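Local atomic coordinates of hypothetical protein PSPTO_2114 (Pseudomonas syringae pv. tomato, PDB entry 2ODA), a protein that is of uncertain function but belongs to the haloacid dehalogenase superfamily and is probably a phosphatase or related hydrolase. Residues E180-L183 and A184-L188; Q146-N149 and N150-E154. All coordinates share one frame; numbering follows the deposited sequence.

Contact 1 of 2, residues E180-L183 and A184-L188; sequences ESCL and ADIAL
Leu183 O accepts the amide of Ala187 at 2.9 Å from its N, the shortest of four consecutive i to i+4 bonds that carry this part of helix 179-191. The other three run from Ala184 N to Glu180 O (3.0 Å), from Asp185 N to Ser181 O, and from Ile186 N to Cys182 O (3.0 Å, 159° at the hydrogen). Around these bonds the side chains sort into two faces. On the inner one, Cys182 and Ile186 sit one turn apart. Cys182 SG, anti to the backbone N (chi1 179°), lies 4.4 Å from Ile186 CD1, a loose apolar meeting at the end of both side chains. Ile186 holds CG1 beside its own backbone N (chi1 -73°), which lays CG1 3.7 Å from Cys182 O, alongside the carbonyl that already receives the Ile186 amide. Both residues rest on Ile129 of strand 127-131 and on Ser171 of strand 171-173; Leu183 joins them on Ile129, and Leu183, Ile186 and Ala187 meet Phe6. Glu180, Ser181, Ala184 and Asp185 are exposed; the CB of Ala184 lies 3.6 Å from Glu180 O. From 180 to 187 the segment is thus amphipathic, with Leu188 an exposed apolar exception after it: backbone bonds hold its shape, and the buried side chains pack it against strands 127-131 and 171-173 and the N-terminal loop at Leu3 and Phe6.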
loop_
_atom_site.group_PDB
_atom_site.type_symbol
_atom_site.label_atom_id
_atom_site.label_comp_id
_atom_site.label_asym_id
_atom_site.label_seq_id
_atom_site.Cartn_x
_atom_site.Cartn_y
_atom_site.Cartn_z
ATOM N N GLU B 180 -17.653 4.488 -15.401
ATOM C CA GLU B 180 -18.496 5.125 -14.383
ATOM C C GLU B 180 -19.403 4.109 -13.697
ATOM O O GLU B 180 -19.439 4.024 -12.457
ATOM C CB GLU B 180 -19.303 6.272 -15.026
ATOM C CG GLU B 180 -19.833 7.336 -14.081
ATOM C CD GLU B 180 -19.811 8.758 -14.697
ATOM O OE1 GLU B 180 -19.778 9.709 -13.910
ATOM O OE2 GLU B 180 -19.799 8.931 -15.945
ATOM N N SER B 181 -20.100 3.312 -14.501
ATOM C CA SER B 181 -20.969 2.246 -14.010
ATOM C C SER B 181 -20.191 1.157 -13.277
ATOM O O SER B 181 -20.669 0.600 -12.296
ATOM C CB SER B 181 -21.699 1.595 -15.178
ATOM O OG SER B 181 -22.672 2.483 -15.654
ATOM N N CYS B 182 -18.991 0.861 -13.765
ATOM C CA CYS B 182 -18.147 -0.149 -13.122
ATOM C C CYS B 182 -17.758 0.288 -11.703
ATOM O O CYS B 182 -17.897 -0.495 -10.730
ATOM C CB CYS B 182 -16.892 -0.375 -13.985
ATOM S SG CYS B 182 -15.747 -1.555 -13.335
ATOM N N LEU B 183 -17.304 1.539 -11.593
ATOM C CA LEU B 183 -16.970 2.145 -10.292
ATOM C C LEU B 183 -18.165 2.178 -9.365
ATOM O O LEU B 183 -18.023 1.867 -8.189
ATOM C CB LEU B 183 -16.377 3.549 -10.449
ATOM C CG LEU B 183 -14.970 3.641 -11.068
ATOM C CD1 LEU B 183 -14.655 5.081 -11.473
ATOM C CD2 LEU B 183 -13.919 3.125 -10.092
ATOM N N ALA B 184 -19.341 2.539 -9.884
ATOM C CA ALA B 184 -20.557 2.582 -9.045
ATOM C C ALA B 184 -20.862 1.207 -8.450
ATOM O O ALA B 184 -21.259 1.098 -7.280
ATOM C CB ALA B 184 -21.769 3.137 -9.839
ATOM N N ASP B 185 -20.653 0.148 -9.239
ATOM C CA ASP B 185 -20.915 -1.207 -8.734
ATOM C C ASP B 185 -19.860 -1.647 -7.706
ATOM O O ASP B 185 -20.185 -2.338 -6.739
ATOM C CB ASP B 185 -21.066 -2.214 -9.885
ATOM C CG ASP B 185 -22.011 -3.343 -9.536
ATOM O OD1 ASP B 185 -23.153 -3.044 -9.088
ATOM O OD2 ASP B 185 -21.590 -4.512 -9.648
ATOM N N ILE B 186 -18.602 -1.237 -7.890
ATOM C CA ILE B 186 -17.581 -1.480 -6.852
ATOM C C ILE B 186 -17.923 -0.731 -5.551
ATOM O O ILE B 186 -17.740 -1.262 -4.435
ATOM C CB ILE B 186 -16.162 -1.178 -7.364
ATOM C CG1 ILE B 186 -15.732 -2.297 -8.352
ATOM C CG2 ILE B 186 -15.160 -1.046 -6.182
ATOM C CD1 ILE B 186 -14.445 -1.964 -9.202
ATOM N N ALA B 187 -18.443 0.486 -5.681
ATOM C CA ALA B 187 -18.824 1.252 -4.481
ATOM C C ALA B 187 -19.911 0.509 -3.695
ATOM O O ALA B 187 -19.850 0.452 -2.466
ATOM C CB ALA B 187 -19.286 2.657 -4.864
ATOM N N LEU B 188 -20.885 -0.064 -4.415
ATOM C CA LEU B 188 -21.947 -0.897 -3.837
ATOM C C LEU B 188 -21.377 -2.128 -3.155
ATOM O O LEU B 188 -21.718 -2.411 -2.002
ATOM C CB LEU B 188 -22.979 -1.301 -4.905
ATOM C CG LEU B 188 -24.276 -2.057 -4.515
ATOM C CD1 LEU B 188 -25.121 -1.328 -3.425
ATOM C CD2 LEU B 188 -25.152 -2.322 -5.783
#

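Contact 2 of 2, residues Q146-N149 and N150-E154; sequences QALN and NAERE
The guanidinium of Arg153 carries Asn149 O over the centre of one face, 3.6 Å above its plane, and meets Asn150 OD1 at its edge, in plane, through NH2 at 2.8 Å. Asn149 O also accepts Arg153 N at 3.0 Å, so one carbonyl serves both a helical bond and the guanidinium face. The group lies beside a capping box, formed by Asn149 and Glu152, that starts helix 150-167 directly after helix 142-147 has ended. NH1 of the charged guanidinium reaches back to carbonyls of the helix end, bonding Trp145 O and, weakly, Gln146 O, and to Leu148 O of the loop in another weak bond (2.9 Å). A bend at chi3 turns the arginine toward them. In the box itself, Asn149 CG stands between the backbone N and the carbonyl carbon (chi1 60°), which brings Asn149 OD1 to 2.9 Å from Glu152 N, whose hydrogen it accepts. In return, Glu152 OE1 takes Asn149 N through its anti lone pair, at 2.9 Å and 163° at the hydrogen. The side-chain amide plane of Asn149 is tilted 23° from the carboxylate plane of Glu152, although the side chains cross at about a right angle. Leu148 packs from the loop side: its CB and CD2 face Glu152, and Leu148 CD1 lies 3.8 Å from Arg153 CG.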
loop_
_atom_site.group_PDB
_atom_site.type_symbol
_atom_site.label_atom_id
_atom_site.label_comp_id
_atom_site.label_asym_id
_atom_site.label_seq_id
_atom_site.Cartn_x
_atom_site.Cartn_y
_atom_site.Cartn_z
ATOM N N GLN B 146 -10.829 -3.458 -35.882
ATOM C CA GLN B 146 -11.992 -3.143 -36.708
ATOM C C GLN B 146 -12.148 -4.067 -37.915
ATOM O O GLN B 146 -13.260 -4.248 -38.390
ATOM C CB GLN B 146 -11.955 -1.671 -37.138
ATOM C CG GLN B 146 -12.443 -0.718 -36.003
ATOM C CD GLN B 146 -11.785 0.663 -36.023
ATOM O OE1 GLN B 146 -11.447 1.191 -37.084
ATOM N NE2 GLN B 146 -11.607 1.254 -34.839
ATOM N N ALA B 147 -11.049 -4.648 -38.401
ATOM C CA ALA B 147 -11.081 -5.600 -39.537
ATOM C C ALA B 147 -11.619 -6.981 -39.172
ATOM O O ALA B 147 -11.999 -7.774 -40.048
ATOM C CB ALA B 147 -9.691 -5.729 -40.169
ATOM N N LEU B 148 -11.673 -7.284 -37.876
ATOM C CA LEU B 148 -12.268 -8.556 -37.418
ATOM C C LEU B 148 -13.758 -8.487 -37.675
ATOM O O LEU B 148 -14.272 -7.415 -37.969
ATOM C CB LEU B 148 -12.062 -8.736 -35.917
ATOM C CG LEU B 148 -10.633 -8.755 -35.380
ATOM C CD1 LEU B 148 -10.677 -8.779 -33.867
ATOM C CD2 LEU B 148 -9.821 -9.951 -35.904
ATOM N N ASN B 149 -14.451 -9.615 -37.535
ATOM C CA ASN B 149 -15.910 -9.575 -37.506
ATOM C C ASN B 149 -16.394 -9.512 -36.045
ATOM O O ASN B 149 -15.583 -9.575 -35.123
ATOM C CB ASN B 149 -16.517 -10.751 -38.308
ATOM C CG ASN B 149 -16.121 -12.118 -37.778
ATOM O OD1 ASN B 149 -16.237 -12.412 -36.579
ATOM N ND2 ASN B 149 -15.655 -12.990 -38.693
ATOM N N ASN B 150 -17.689 -9.308 -35.841
ATOM C CA ASN B 150 -18.242 -9.186 -34.491
ATOM C C ASN B 150 -17.891 -10.395 -33.646
ATOM O O ASN B 150 -17.424 -10.260 -32.501
ATOM C CB ASN B 150 -19.777 -9.016 -34.511
ATOM C CG ASN B 150 -20.236 -7.750 -35.193
ATOM O OD1 ASN B 150 -19.444 -7.010 -35.796
ATOM N ND2 ASN B 150 -21.550 -7.505 -35.137
ATOM N N ALA B 151 -18.111 -11.585 -34.209
ATOM C CA ALA B 151 -17.826 -12.824 -33.501
ATOM C C ALA B 151 -16.383 -12.925 -32.996
ATOM O O ALA B 151 -16.139 -13.453 -31.909
ATOM C CB ALA B 151 -18.175 -14.033 -34.385
ATOM N N GLU B 152 -15.436 -12.468 -33.817
ATOM C CA GLU B 152 -14.017 -12.516 -33.488
ATOM C C GLU B 152 -13.688 -11.507 -32.400
ATOM O O GLU B 152 -12.845 -11.776 -31.547
ATOM C CB GLU B 152 -13.176 -12.183 -34.728
ATOM C CG GLU B 152 -13.075 -13.345 -35.695
ATOM C CD GLU B 152 -12.401 -12.960 -36.976
ATOM O OE1 GLU B 152 -12.662 -11.855 -37.520
ATOM O OE2 GLU B 152 -11.614 -13.784 -37.459
ATOM N N ARG B 153 -14.305 -10.327 -32.467
ATOM C CA ARG B 153 -14.153 -9.344 -31.366
ATOM C C ARG B 153 -14.740 -9.893 -30.057
ATOM O O ARG B 153 -14.123 -9.773 -29.018
ATOM C CB ARG B 153 -14.771 -7.981 -31.715
ATOM C CG ARG B 153 -13.872 -7.078 -32.585
ATOM C CD ARG B 153 -14.579 -5.741 -32.854
ATOM N NE ARG B 153 -15.731 -5.940 -33.729
ATOM C CZ ARG B 153 -15.674 -5.908 -35.056
ATOM N NH1 ARG B 153 -14.517 -5.650 -35.671
ATOM N NH2 ARG B 153 -16.770 -6.121 -35.777
ATOM N N GLU B 154 -15.926 -10.491 -30.119
ATOM C CA GLU B 154 -16.526 -11.117 -28.934
ATOM C C GLU B 154 -15.617 -12.204 -28.361
ATOM O O GLU B 154 -15.384 -12.253 -27.151
ATOM C CB GLU B 154 -17.907 -11.683 -29.261
ATOM C CG GLU B 154 -18.593 -12.384 -28.089
ATOM C CD GLU B 154 -18.736 -11.457 -26.892
ATOM O OE1 GLU B 154 -18.217 -11.796 -25.803
ATOM O OE2 GLU B 154 -19.348 -10.380 -27.053
#

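Contact 2 comes first along the chain, at the junction of helices 142-147 and 150-167, and contact 1 follows in helix 179-191, with strand 171-173 between them. Their centres are 28 Å apart and their nearest atoms about 16 Å, so they do not touch. Strand 171-173 is an outermost strand of the six-stranded parallel sheet within the chain, and contact 1 packs against it and its neighbour 127-131. The centre of contact 2 is about 22 Å from the centre of the chain, that of contact 1 about 15 Å. The C-terminal part of this HAD-family chain therefore goes from a surface helix junction with a capping box through a long helix to the sheet edge, then to a helix anchored on the core.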